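Local coordinates for sesquisabinene B synthase 2 (Santalum album, PDB 6A2A), which probably cyclises farnesyl diphosphate to the sesquiterpene sesquisabinene B with magnesium or manganese as cofactor, as a plant terpene synthase, at residues P35-L38 and W39-F43; R265-V268 and G269-L272; L355-F358 and N359-D363; S477-C480 and Y481-A485. One frame throughout, in Å; residues are numbered along the deposited sequence.

Contact 1. Residues P35-L38 and W39-F43; sequences PPNL and WDYEF
Where the N-terminal segment of the synthase turns into helix 41-50, Leu38 packs on Trp39, the tryptophan that ends the RR(x)8W signature known from many Tpsb terpene synthases. CB of Leu38 stands 3.3 Å above the indole plane of Trp39, toward the rim, and comes within 3.4 Å of CE3 of Trp39. Farther out, CD1 of Leu38 reaches CZ3 of Trp39 at 3.9 Å. CG of Trp39 lies beside the backbone N (chi1 -65°), and a chi2 of -82° turns an indole face to Leu38. Were Trp39 replaced by an alanine, Leu38 would probably lose its aromatic floor and a gap open beside Ile283 and Met554, both of which touch the indole. Two residues before Trp39, Asn37 brings ND2 to 3.1 Å from OH of Tyr41, its amide tilted 47° to the ring; the angle is too poor for a hydrogen bond. The firmer polar tie of Asn37 lies elsewhere: its OD1 accepts from Asn280 N, while Leu38 N donates to Asn280 OD1. Asp40 begins the helix as N-cap, OD2 accepting from Phe43 N at 3.1 Å and OD1 more weakly from Glu42 N. An irregular N-terminal segment laid over helices 281-292 and 546-558, and so folded back on the C-terminal domain, is typical of the plant terpene synthase fold.

Contact 2. Residues R265-V268 and G269-L272; sequences RWWV and GTGL
Thr270 uses one hydroxyl in both directions: OG1 donates to Trp267 O at 2.7 Å, in the carbonyl plane and on a lone pair, and accepts from Leu272 N at 3.0 Å. The second bond, nearly straight at 161°, makes an ST turn. Both depend on OG1 sitting between backbone N and carbonyl carbon, the crowded position (chi1 63°), which also turns CG2 of Thr270 toward Trp266. That methyl rests over the indole face as a CH-pi contact, 4.1 Å from the centroid of the five-membered ring of Trp266. These bonds lie at the C-terminal end of helix 239-270: Thr270 N still bonds to Trp266 O, but Gly271 swings to positive phi and its N, 3.0 Å from Val268 O, comes from above the carbonyl plane. The chain then folds Leu272 back beneath Trp267, with CB 3.8 Å from the centroid of the six-membered ring, over its face and offset toward the rim; CD1 continues across to CZ3 of Trp267 at 3.8 Å. With a valine in its place, the hydroxyl of Thr270 would be gone, and Leu272 N would probably lose its acceptor and the turn be less firmly set. Beyond residues 265-272, Lys307 makes a cation-pi contact with Trp266, and Thr270 O is hydrogen-bonded to Tyr366 OH of the second subunit.

Contact 3. Residues L355-F358 and N359-D363; sequences LTMF and NTSND
Phe358 and Asn362, one helical turn apart on helix 348-372, meet with ring and amide planes steeply inclined, 77° to each other. ND2 of Asn362 hangs 3.3 Å above the ring of Phe358, displaced toward the rim so that CE2 of Phe358 is its nearest carbon. The phenyl reaches this place because CG of Phe358 is anti to the backbone N (chi1 -179°). Asn359 approaches the same ring differently: its OD1 lies at the edge, near the ring plane, 3.5 Å from CD2 of Phe358, with the amide inclined 56° to the ring. On another side of the helix Thr356 and Thr360 run side by side, pointing the same way. Ser361 turns back on the backbone instead, and Met357 O is gripped by two donors from opposite faces of its carbonyl plane, Ser361 OG at 2.8 Å and Ser361 N at 3.0 Å. Asn362 of the second subunit packs on Phe358 and Asn359, placing this face at the dimer interface. Since Trp338 NE1 donates to Asn362 OD1, the amide is probably held from flipping, which keeps its positively polarised NH2 group, rather than its oxygen, over the electron-rich face of the ring.

Contact 4. Residues S477-C480 and Y481-A485; sequences SIQC and YMNEA
The chain of Gln479 leaves with CG opposite the backbone N (chi1 -169°), then bends at chi2 (63°), a kink that carries its amide along the helix to Asn483, one turn on. NE2 of Gln479 donates to OD1 of Asn483 at 2.7 Å, a short and fairly straight bond. The acceptor lies in the amide plane of Gln479, whereas the donor arrives tilted from the carbonyl plane of Asn483, in keeping with the two amide planes standing about 51° apart. The bond doubles the backbone link between the same residues, where Asn483 N meets Gln479 O at 2.8 Å. ND2 of Asn483 donates in turn to Asn474 OD1, so both ends of this amide are engaged and its rotation is probably fixed. The helix, 477-485, follows the loop after the metal-binding NSE/DTE region of the class I terpene synthase fold, and Ser477 OG is hydrogen-bonded to Asp461 OD2, next to the magnesium ligand Asn460. The Ser477 and Asn460 side chains are about 8 Å apart. The other end of the Gln479 amide lies near sulfur, OE1 being 3.7 Å from SD of Met482. That sulfur also packs on the branch methyl of Ile478, CG2 to SD at 4.0 Å, and Ala492 of helix 489-510 touches both residues. Tyr481 stacks its ring on His495 of that same helix.

How the contacts relate
Contacts 1, 2 and 3 form a chain of neighbours, whereas contact 4 stands apart, its nearest atoms about 24 Å from contact 3. Tyr41 of contact 1 packs on Trp267 and Val268 of contact 2, and Thr270 and Leu272 of contact 2 meet Thr356 of contact 3. Contacts 1 and 3 are buried, contacts 2 and 4 only partly. Contacts 2 and 3 both touch the second subunit; contacts 1 and 4 do not. Chemistry follows position: a helix start relies on a carboxylate cap, a helix end on a hydroxyl turn, and a mid-helix interface on amide over ring, while the short helix of contact 4 carries an amide-amide bond nearer the metal ligands.

Contact 1. Residues P35-L38 and W39-F43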
loop_
_atom_site.group_PDB
_atom_site.type_symbol
_atom_site.label_atom_id
_atom_site.label_comp_id
_atom_site.label_asym_id
_atom_site.label_seq_id
_atom_site.Cartn_x
_atom_site.Cartn_y
_atom_site.Cartn_z
ATOM N N PRO A 35 22.477 -2.887 -8.906
ATOM C CA PRO A 35 22.724 -1.940 -9.997
ATOM C C PRO A 35 21.593 -0.906 -10.131
ATOM O O PRO A 35 20.483 -1.211 -9.736
ATOM C CB PRO A 35 22.769 -2.812 -11.257
ATOM C CG PRO A 35 23.078 -4.205 -10.773
ATOM C CD PRO A 35 22.615 -4.278 -9.333
ATOM N N PRO A 36 21.868 0.262 -10.649
ATOM C CA PRO A 36 20.815 1.256 -10.677
ATOM C C PRO A 36 19.681 0.997 -11.646
ATOM O O PRO A 36 19.849 0.494 -12.700
ATOM C CB PRO A 36 21.572 2.508 -11.074
ATOM C CG PRO A 36 22.653 2.020 -11.906
ATOM C CD PRO A 36 23.062 0.716 -11.350
ATOM N N ASN A 37 18.494 1.398 -11.269
ATOM C CA ASN A 37 17.373 1.248 -12.156
ATOM C C ASN A 37 17.291 2.469 -13.055
ATOM O O ASN A 37 18.004 3.412 -12.890
ATOM C CB ASN A 37 16.096 1.068 -11.361
ATOM C CG ASN A 37 16.095 -0.211 -10.563
ATOM O OD1 ASN A 37 16.399 -1.250 -11.073
ATOM N ND2 ASN A 37 15.772 -0.116 -9.318
ATOM N N LEU A 38 16.341 2.482 -13.959
ATOM C CA LEU A 38 16.196 3.585 -14.893
ATOM C C LEU A 38 16.026 4.925 -14.219
ATOM O O LEU A 38 16.552 5.899 -14.674
ATOM C CB LEU A 38 15.036 3.325 -15.835
ATOM C CG LEU A 38 15.201 2.128 -16.755
ATOM C CD1 LEU A 38 13.918 1.896 -17.496
ATOM C CD2 LEU A 38 16.335 2.355 -17.735
ATOM N N TRP A 39 15.243 4.943 -13.153
ATOM C CA TRP A 39 15.021 6.085 -12.315
ATOM C C TRP A 39 15.051 5.582 -10.879
ATOM O O TRP A 39 14.675 4.512 -10.616
ATOM C CB TRP A 39 13.685 6.716 -12.601
ATOM C CG TRP A 39 13.597 7.270 -13.932
ATOM C CD1 TRP A 39 14.037 8.451 -14.327
ATOM C CD2 TRP A 39 13.026 6.644 -15.075
ATOM N NE1 TRP A 39 13.794 8.628 -15.647
ATOM C CE2 TRP A 39 13.170 7.519 -16.131
ATOM C CE3 TRP A 39 12.408 5.431 -15.296
ATOM C CZ2 TRP A 39 12.734 7.221 -17.387
ATOM C CZ3 TRP A 39 11.981 5.135 -16.523
ATOM C CH2 TRP A 39 12.128 6.016 -17.561
ATOM N N ASP A 40 15.503 6.395 -9.966
ATOM C CA ASP A 40 15.522 5.999 -8.602
ATOM C C ASP A 40 14.111 6.128 -8.057
ATOM O O ASP A 40 13.385 6.958 -8.493
ATOM C CB ASP A 40 16.582 6.824 -7.869
ATOM C CG ASP A 40 16.077 7.471 -6.645
ATOM O OD1 ASP A 40 15.987 6.789 -5.602
ATOM O OD2 ASP A 40 15.779 8.671 -6.721
ATOM N N TYR A 41 13.727 5.290 -7.117
ATOM C CA TYR A 41 12.370 5.331 -6.601
ATOM C C TYR A 41 11.884 6.614 -5.911
ATOM O O TYR A 41 10.714 6.904 -5.966
ATOM C CB TYR A 41 12.061 4.129 -5.751
ATOM C CG TYR A 41 12.268 2.809 -6.462
ATOM C CD1 TYR A 41 11.636 2.530 -7.637
ATOM C CD2 TYR A 41 13.080 1.851 -5.935
ATOM C CE1 TYR A 41 11.817 1.354 -8.270
ATOM C CE2 TYR A 41 13.270 0.683 -6.568
ATOM C CZ TYR A 41 12.637 0.436 -7.738
ATOM O OH TYR A 41 12.849 -0.745 -8.331
ATOM N N GLU A 42 12.778 7.357 -5.265
ATOM C CA GLU A 42 12.372 8.604 -4.581
ATOM C C GLU A 42 12.054 9.636 -5.663
ATOM O O GLU A 42 11.145 10.454 -5.517
ATOM C CB GLU A 42 13.442 9.068 -3.564
ATOM C CG GLU A 42 14.497 10.040 -4.104
ATOM C CD GLU A 42 15.318 10.844 -3.091
ATOM O OE1 GLU A 42 16.580 10.739 -3.109
ATOM O OE2 GLU A 42 14.709 11.613 -2.309
ATOM N N PHE A 43 12.797 9.594 -6.768
ATOM C CA PHE A 43 12.467 10.452 -7.877
ATOM C C PHE A 43 11.038 10.158 -8.370
ATOM O O PHE A 43 10.222 11.081 -8.630
ATOM C CB PHE A 43 13.465 10.274 -9.005
ATOM C CG PHE A 43 13.077 11.070 -10.208
ATOM C CD1 PHE A 43 13.210 12.446 -10.198
ATOM C CD2 PHE A 43 12.504 10.461 -11.312
ATOM C CE1 PHE A 43 12.833 13.203 -11.299
ATOM C CE2 PHE A 43 12.100 11.222 -12.399
ATOM C CZ PHE A 43 12.265 12.591 -12.393
#

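Contact 2. Residues R265-V268 and G269-L272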
loop_
_atom_site.group_PDB
_atom_site.type_symbol
_atom_site.label_atom_id
_atom_site.label_comp_id
_atom_site.label_asym_id
_atom_site.label_seq_id
_atom_site.Cartn_x
_atom_site.Cartn_y
_atom_site.Cartn_z
ATOM N N ARG A 265 6.376 2.591 -4.023
ATOM C CA ARG A 265 6.337 2.374 -2.565
ATOM C C ARG A 265 6.006 0.911 -2.241
ATOM O O ARG A 265 6.637 0.318 -1.356
ATOM C CB ARG A 265 5.372 3.365 -1.904
ATOM C CG ARG A 265 5.912 4.786 -1.891
ATOM C CD ARG A 265 5.076 5.780 -1.103
ATOM N NE ARG A 265 3.819 6.082 -1.770
ATOM C CZ ARG A 265 3.662 7.048 -2.666
ATOM N NH1 ARG A 265 4.661 7.868 -2.941
ATOM N NH2 ARG A 265 2.515 7.177 -3.303
ATOM N N TRP A 266 5.048 0.300 -2.930
ATOM C CA TRP A 266 4.714 -1.095 -2.761
ATOM C C TRP A 266 5.965 -1.966 -3.015
ATOM O O TRP A 266 6.229 -2.902 -2.258
ATOM C CB TRP A 266 3.574 -1.504 -3.707
ATOM C CG TRP A 266 3.396 -2.983 -3.847
ATOM C CD1 TRP A 266 2.805 -3.835 -2.956
ATOM C CD2 TRP A 266 3.814 -3.795 -4.971
ATOM N NE1 TRP A 266 2.857 -5.122 -3.418
ATOM C CE2 TRP A 266 3.456 -5.127 -4.667
ATOM C CE3 TRP A 266 4.454 -3.519 -6.184
ATOM C CZ2 TRP A 266 3.723 -6.193 -5.526
ATOM C CZ3 TRP A 266 4.700 -4.584 -7.038
ATOM C CH2 TRP A 266 4.311 -5.885 -6.728
ATOM N N TRP A 267 6.582 -1.721 -4.160
ATOM C CA TRP A 267 7.761 -2.535 -4.603
ATOM C C TRP A 267 8.889 -2.444 -3.581
ATOM O O TRP A 267 9.406 -3.461 -3.172
ATOM C CB TRP A 267 8.178 -2.080 -5.986
ATOM C CG TRP A 267 9.264 -2.881 -6.637
ATOM C CD1 TRP A 267 10.490 -2.434 -7.001
ATOM C CD2 TRP A 267 9.186 -4.252 -7.065
ATOM N NE1 TRP A 267 11.178 -3.428 -7.639
ATOM C CE2 TRP A 267 10.423 -4.559 -7.673
ATOM C CE3 TRP A 267 8.197 -5.226 -6.986
ATOM C CZ2 TRP A 267 10.676 -5.793 -8.258
ATOM C CZ3 TRP A 267 8.443 -6.460 -7.569
ATOM C CH2 TRP A 267 9.677 -6.742 -8.198
ATOM N N VAL A 268 9.236 -1.239 -3.140
ATOM C CA VAL A 268 10.275 -1.119 -2.134
ATOM C C VAL A 268 9.818 -1.842 -0.844
ATOM O O VAL A 268 10.647 -2.480 -0.139
ATOM C CB VAL A 268 10.628 0.376 -1.935
ATOM C CG1 VAL A 268 11.500 0.579 -0.703
ATOM C CG2 VAL A 268 11.316 0.936 -3.179
ATOM N N GLY A 269 8.532 -1.782 -0.502
ATOM C CA GLY A 269 7.985 -2.501 0.636
ATOM C C GLY A 269 8.111 -4.011 0.536
ATOM O O GLY A 269 8.255 -4.712 1.547
ATOM N N THR A 270 8.053 -4.570 -0.687
ATOM C CA THR A 270 8.234 -6.014 -0.806
ATOM C C THR A 270 9.695 -6.371 -0.544
ATOM O O THR A 270 10.000 -7.551 -0.411
ATOM C CB THR A 270 7.897 -6.577 -2.205
ATOM O OG1 THR A 270 8.761 -6.056 -3.222
ATOM C CG2 THR A 270 6.474 -6.279 -2.593
ATOM N N GLY A 271 10.630 -5.433 -0.674
ATOM C CA GLY A 271 12.032 -5.764 -0.672
ATOM C C GLY A 271 12.563 -6.372 -1.969
ATOM O O GLY A 271 13.774 -6.586 -2.072
ATOM N N LEU A 272 11.736 -6.558 -3.013
ATOM C CA LEU A 272 12.186 -7.250 -4.229
ATOM C C LEU A 272 13.116 -6.408 -5.092
ATOM O O LEU A 272 13.845 -6.945 -5.940
ATOM C CB LEU A 272 10.968 -7.748 -5.002
ATOM C CG LEU A 272 10.148 -8.820 -4.307
ATOM C CD1 LEU A 272 8.995 -9.339 -5.194
ATOM C CD2 LEU A 272 11.012 -9.973 -3.798
#

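Contact 3. Residues L355-F358 and N359-D363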
loop_
_atom_site.group_PDB
_atom_site.type_symbol
_atom_site.label_atom_id
_atom_site.label_comp_id
_atom_site.label_asym_id
_atom_site.label_seq_id
_atom_site.Cartn_x
_atom_site.Cartn_y
_atom_site.Cartn_z
ATOM N N LEU A 355 6.666 -15.470 -1.535
ATOM C CA LEU A 355 5.668 -15.002 -0.604
ATOM C C LEU A 355 5.052 -13.691 -1.106
ATOM O O LEU A 355 3.873 -13.390 -0.793
ATOM C CB LEU A 355 6.299 -14.789 0.775
ATOM C CG LEU A 355 6.649 -16.078 1.524
ATOM C CD1 LEU A 355 7.416 -15.775 2.809
ATOM C CD2 LEU A 355 5.408 -16.904 1.801
ATOM N N THR A 356 5.789 -12.918 -1.897
ATOM C CA THR A 356 5.175 -11.735 -2.511
ATOM C C THR A 356 4.137 -12.138 -3.562
ATOM O O THR A 356 3.075 -11.544 -3.652
ATOM C CB THR A 356 6.233 -10.779 -3.030
ATOM O OG1 THR A 356 7.071 -10.336 -1.950
ATOM C CG2 THR A 356 5.593 -9.601 -3.737
ATOM N N MET A 357 4.438 -13.139 -4.386
ATOM C CA MET A 357 3.470 -13.688 -5.301
ATOM C C MET A 357 2.199 -14.115 -4.569
ATOM O O MET A 357 1.096 -13.794 -4.982
ATOM C CB MET A 357 4.050 -14.886 -6.069
ATOM C CG MET A 357 2.989 -15.668 -6.868
ATOM S SD MET A 357 3.570 -17.345 -7.190
ATOM C CE MET A 357 3.400 -18.074 -5.554
ATOM N N PHE A 358 2.372 -14.836 -3.449
ATOM C CA PHE A 358 1.274 -15.347 -2.663
ATOM C C PHE A 358 0.427 -14.175 -2.092
ATOM O O PHE A 358 -0.771 -14.158 -2.267
ATOM C CB PHE A 358 1.872 -16.231 -1.558
ATOM C CG PHE A 358 0.879 -16.874 -0.633
ATOM C CD1 PHE A 358 0.155 -17.956 -1.060
ATOM C CD2 PHE A 358 0.646 -16.363 0.635
ATOM C CE1 PHE A 358 -0.754 -18.576 -0.224
ATOM C CE2 PHE A 358 -0.258 -16.995 1.467
ATOM C CZ PHE A 358 -0.933 -18.095 1.035
ATOM N N ASN A 359 1.077 -13.217 -1.456
ATOM C CA ASN A 359 0.434 -12.098 -0.768
ATOM C C ASN A 359 -0.284 -11.190 -1.783
ATOM O O ASN A 359 -1.435 -10.781 -1.560
ATOM C CB ASN A 359 1.388 -11.276 0.097
ATOM C CG ASN A 359 1.894 -12.022 1.321
ATOM O OD1 ASN A 359 1.396 -13.084 1.632
ATOM N ND2 ASN A 359 2.928 -11.500 1.944
ATOM N N THR A 360 0.355 -10.909 -2.920
ATOM C CA THR A 360 -0.235 -10.074 -3.919
ATOM C C THR A 360 -1.438 -10.767 -4.589
ATOM O O THR A 360 -2.499 -10.107 -4.868
ATOM C CB THR A 360 0.839 -9.644 -4.918
ATOM O OG1 THR A 360 1.778 -8.788 -4.257
ATOM C CG2 THR A 360 0.239 -8.924 -6.104
ATOM N N SER A 361 -1.306 -12.066 -4.902
ATOM C CA SER A 361 -2.404 -12.836 -5.489
ATOM C C SER A 361 -3.625 -12.838 -4.545
ATOM O O SER A 361 -4.737 -12.719 -4.986
ATOM C CB SER A 361 -1.978 -14.219 -5.826
ATOM O OG SER A 361 -0.992 -14.128 -6.845
ATOM N N ASN A 362 -3.376 -13.004 -3.261
ATOM C CA ASN A 362 -4.434 -12.902 -2.239
ATOM C C ASN A 362 -5.044 -11.492 -2.188
ATOM O O ASN A 362 -6.274 -11.393 -2.060
ATOM C CB ASN A 362 -3.909 -13.350 -0.881
ATOM C CG ASN A 362 -3.573 -14.827 -0.836
ATOM O OD1 ASN A 362 -4.126 -15.613 -1.594
ATOM N ND2 ASN A 362 -2.701 -15.207 0.097
ATOM N N ASP A 363 -4.235 -10.427 -2.207
ATOM C CA ASP A 363 -4.709 -9.084 -2.304
ATOM C C ASP A 363 -5.600 -8.830 -3.520
ATOM O O ASP A 363 -6.697 -8.239 -3.432
ATOM C CB ASP A 363 -3.551 -8.075 -2.316
ATOM C CG ASP A 363 -2.830 -7.925 -0.985
ATOM O OD1 ASP A 363 -3.382 -8.327 0.069
ATOM O OD2 ASP A 363 -1.697 -7.324 -0.985
#

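Contact 4. Residues S477-C480 and Y481-A485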
loop_
_atom_site.group_PDB
_atom_site.type_symbol
_atom_site.label_atom_id
_atom_site.label_comp_id
_atom_site.label_asym_id
_atom_site.label_seq_id
_atom_site.Cartn_x
_atom_site.Cartn_y
_atom_site.Cartn_z
ATOM N N SER A 477 10.866 -19.634 -30.694
ATOM C CA SER A 477 10.128 -19.850 -31.921
ATOM C C SER A 477 10.925 -20.126 -33.201
ATOM O O SER A 477 10.729 -21.101 -33.838
ATOM C CB SER A 477 9.144 -18.698 -32.172
ATOM O OG SER A 477 8.242 -18.520 -31.139
ATOM N N ILE A 478 11.792 -19.213 -33.561
ATOM C CA ILE A 478 12.559 -19.367 -34.777
ATOM C C ILE A 478 13.371 -20.658 -34.775
ATOM O O ILE A 478 13.251 -21.417 -35.656
ATOM C CB ILE A 478 13.459 -18.162 -35.048
ATOM C CG1 ILE A 478 12.637 -16.902 -35.209
ATOM C CG2 ILE A 478 14.256 -18.366 -36.309
ATOM C CD1 ILE A 478 13.425 -15.637 -35.113
ATOM N N GLN A 479 14.141 -20.891 -33.728
ATOM C CA GLN A 479 14.968 -22.069 -33.627
ATOM C C GLN A 479 14.160 -23.335 -33.662
ATOM O O GLN A 479 14.535 -24.267 -34.307
ATOM C CB GLN A 479 15.894 -22.038 -32.415
ATOM C CG GLN A 479 16.961 -23.117 -32.410
ATOM C CD GLN A 479 17.936 -23.032 -33.562
ATOM O OE1 GLN A 479 18.515 -22.011 -33.813
ATOM N NE2 GLN A 479 18.091 -24.112 -34.266
ATOM N N CYS A 480 13.027 -23.347 -32.991
ATOM C CA CYS A 480 12.170 -24.506 -33.015
ATOM C C CYS A 480 11.734 -24.843 -34.432
ATOM O O CYS A 480 11.702 -25.967 -34.794
ATOM C CB CYS A 480 10.916 -24.291 -32.180
ATOM S SG CYS A 480 11.164 -24.439 -30.451
ATOM N N TYR A 481 11.339 -23.846 -35.186
ATOM C CA TYR A 481 10.920 -24.046 -36.546
ATOM C C TYR A 481 12.109 -24.447 -37.410
ATOM O O TYR A 481 11.985 -25.290 -38.233
ATOM C CB TYR A 481 10.234 -22.837 -37.119
ATOM C CG TYR A 481 9.689 -23.087 -38.488
ATOM C CD1 TYR A 481 8.536 -23.779 -38.667
ATOM C CD2 TYR A 481 10.353 -22.643 -39.594
ATOM C CE1 TYR A 481 8.044 -24.017 -39.915
ATOM C CE2 TYR A 481 9.874 -22.877 -40.852
ATOM C CZ TYR A 481 8.722 -23.559 -41.004
ATOM O OH TYR A 481 8.254 -23.778 -42.239
ATOM N N MET A 482 13.265 -23.853 -37.165
ATOM C CA MET A 482 14.476 -24.219 -37.857
ATOM C C MET A 482 14.772 -25.686 -37.631
ATOM O O MET A 482 15.077 -26.393 -38.555
ATOM C CB MET A 482 15.644 -23.437 -37.339
ATOM C CG MET A 482 15.707 -22.072 -37.878
ATOM S SD MET A 482 17.033 -21.195 -37.134
ATOM C CE MET A 482 18.421 -21.919 -37.997
ATOM N N ASN A 483 14.651 -26.151 -36.399
ATOM C CA ASN A 483 14.922 -27.518 -36.086
ATOM C C ASN A 483 13.979 -28.481 -36.739
ATOM O O ASN A 483 14.343 -29.579 -37.028
ATOM C CB ASN A 483 14.868 -27.758 -34.590
ATOM C CG ASN A 483 15.990 -27.094 -33.849
ATOM O OD1 ASN A 483 16.882 -26.537 -34.427
ATOM N ND2 ASN A 483 15.916 -27.125 -32.558
ATOM N N GLU A 484 12.741 -28.088 -36.891
ATOM C CA GLU A 484 11.774 -28.945 -37.468
ATOM C C GLU A 484 12.016 -29.227 -38.914
ATOM O O GLU A 484 12.268 -30.344 -39.318
ATOM C CB GLU A 484 10.431 -28.228 -37.480
ATOM C CG GLU A 484 9.535 -28.450 -36.300
ATOM C CD GLU A 484 8.104 -28.159 -36.611
ATOM O OE1 GLU A 484 7.468 -27.358 -35.941
ATOM O OE2 GLU A 484 7.613 -28.758 -37.558
ATOM N N ALA A 485 11.754 -28.169 -39.651
ATOM C CA ALA A 485 11.757 -28.166 -41.078
ATOM C C ALA A 485 13.120 -28.210 -41.690
ATOM O O ALA A 485 13.228 -28.414 -42.855
ATOM C CB ALA A 485 10.989 -26.939 -41.555
#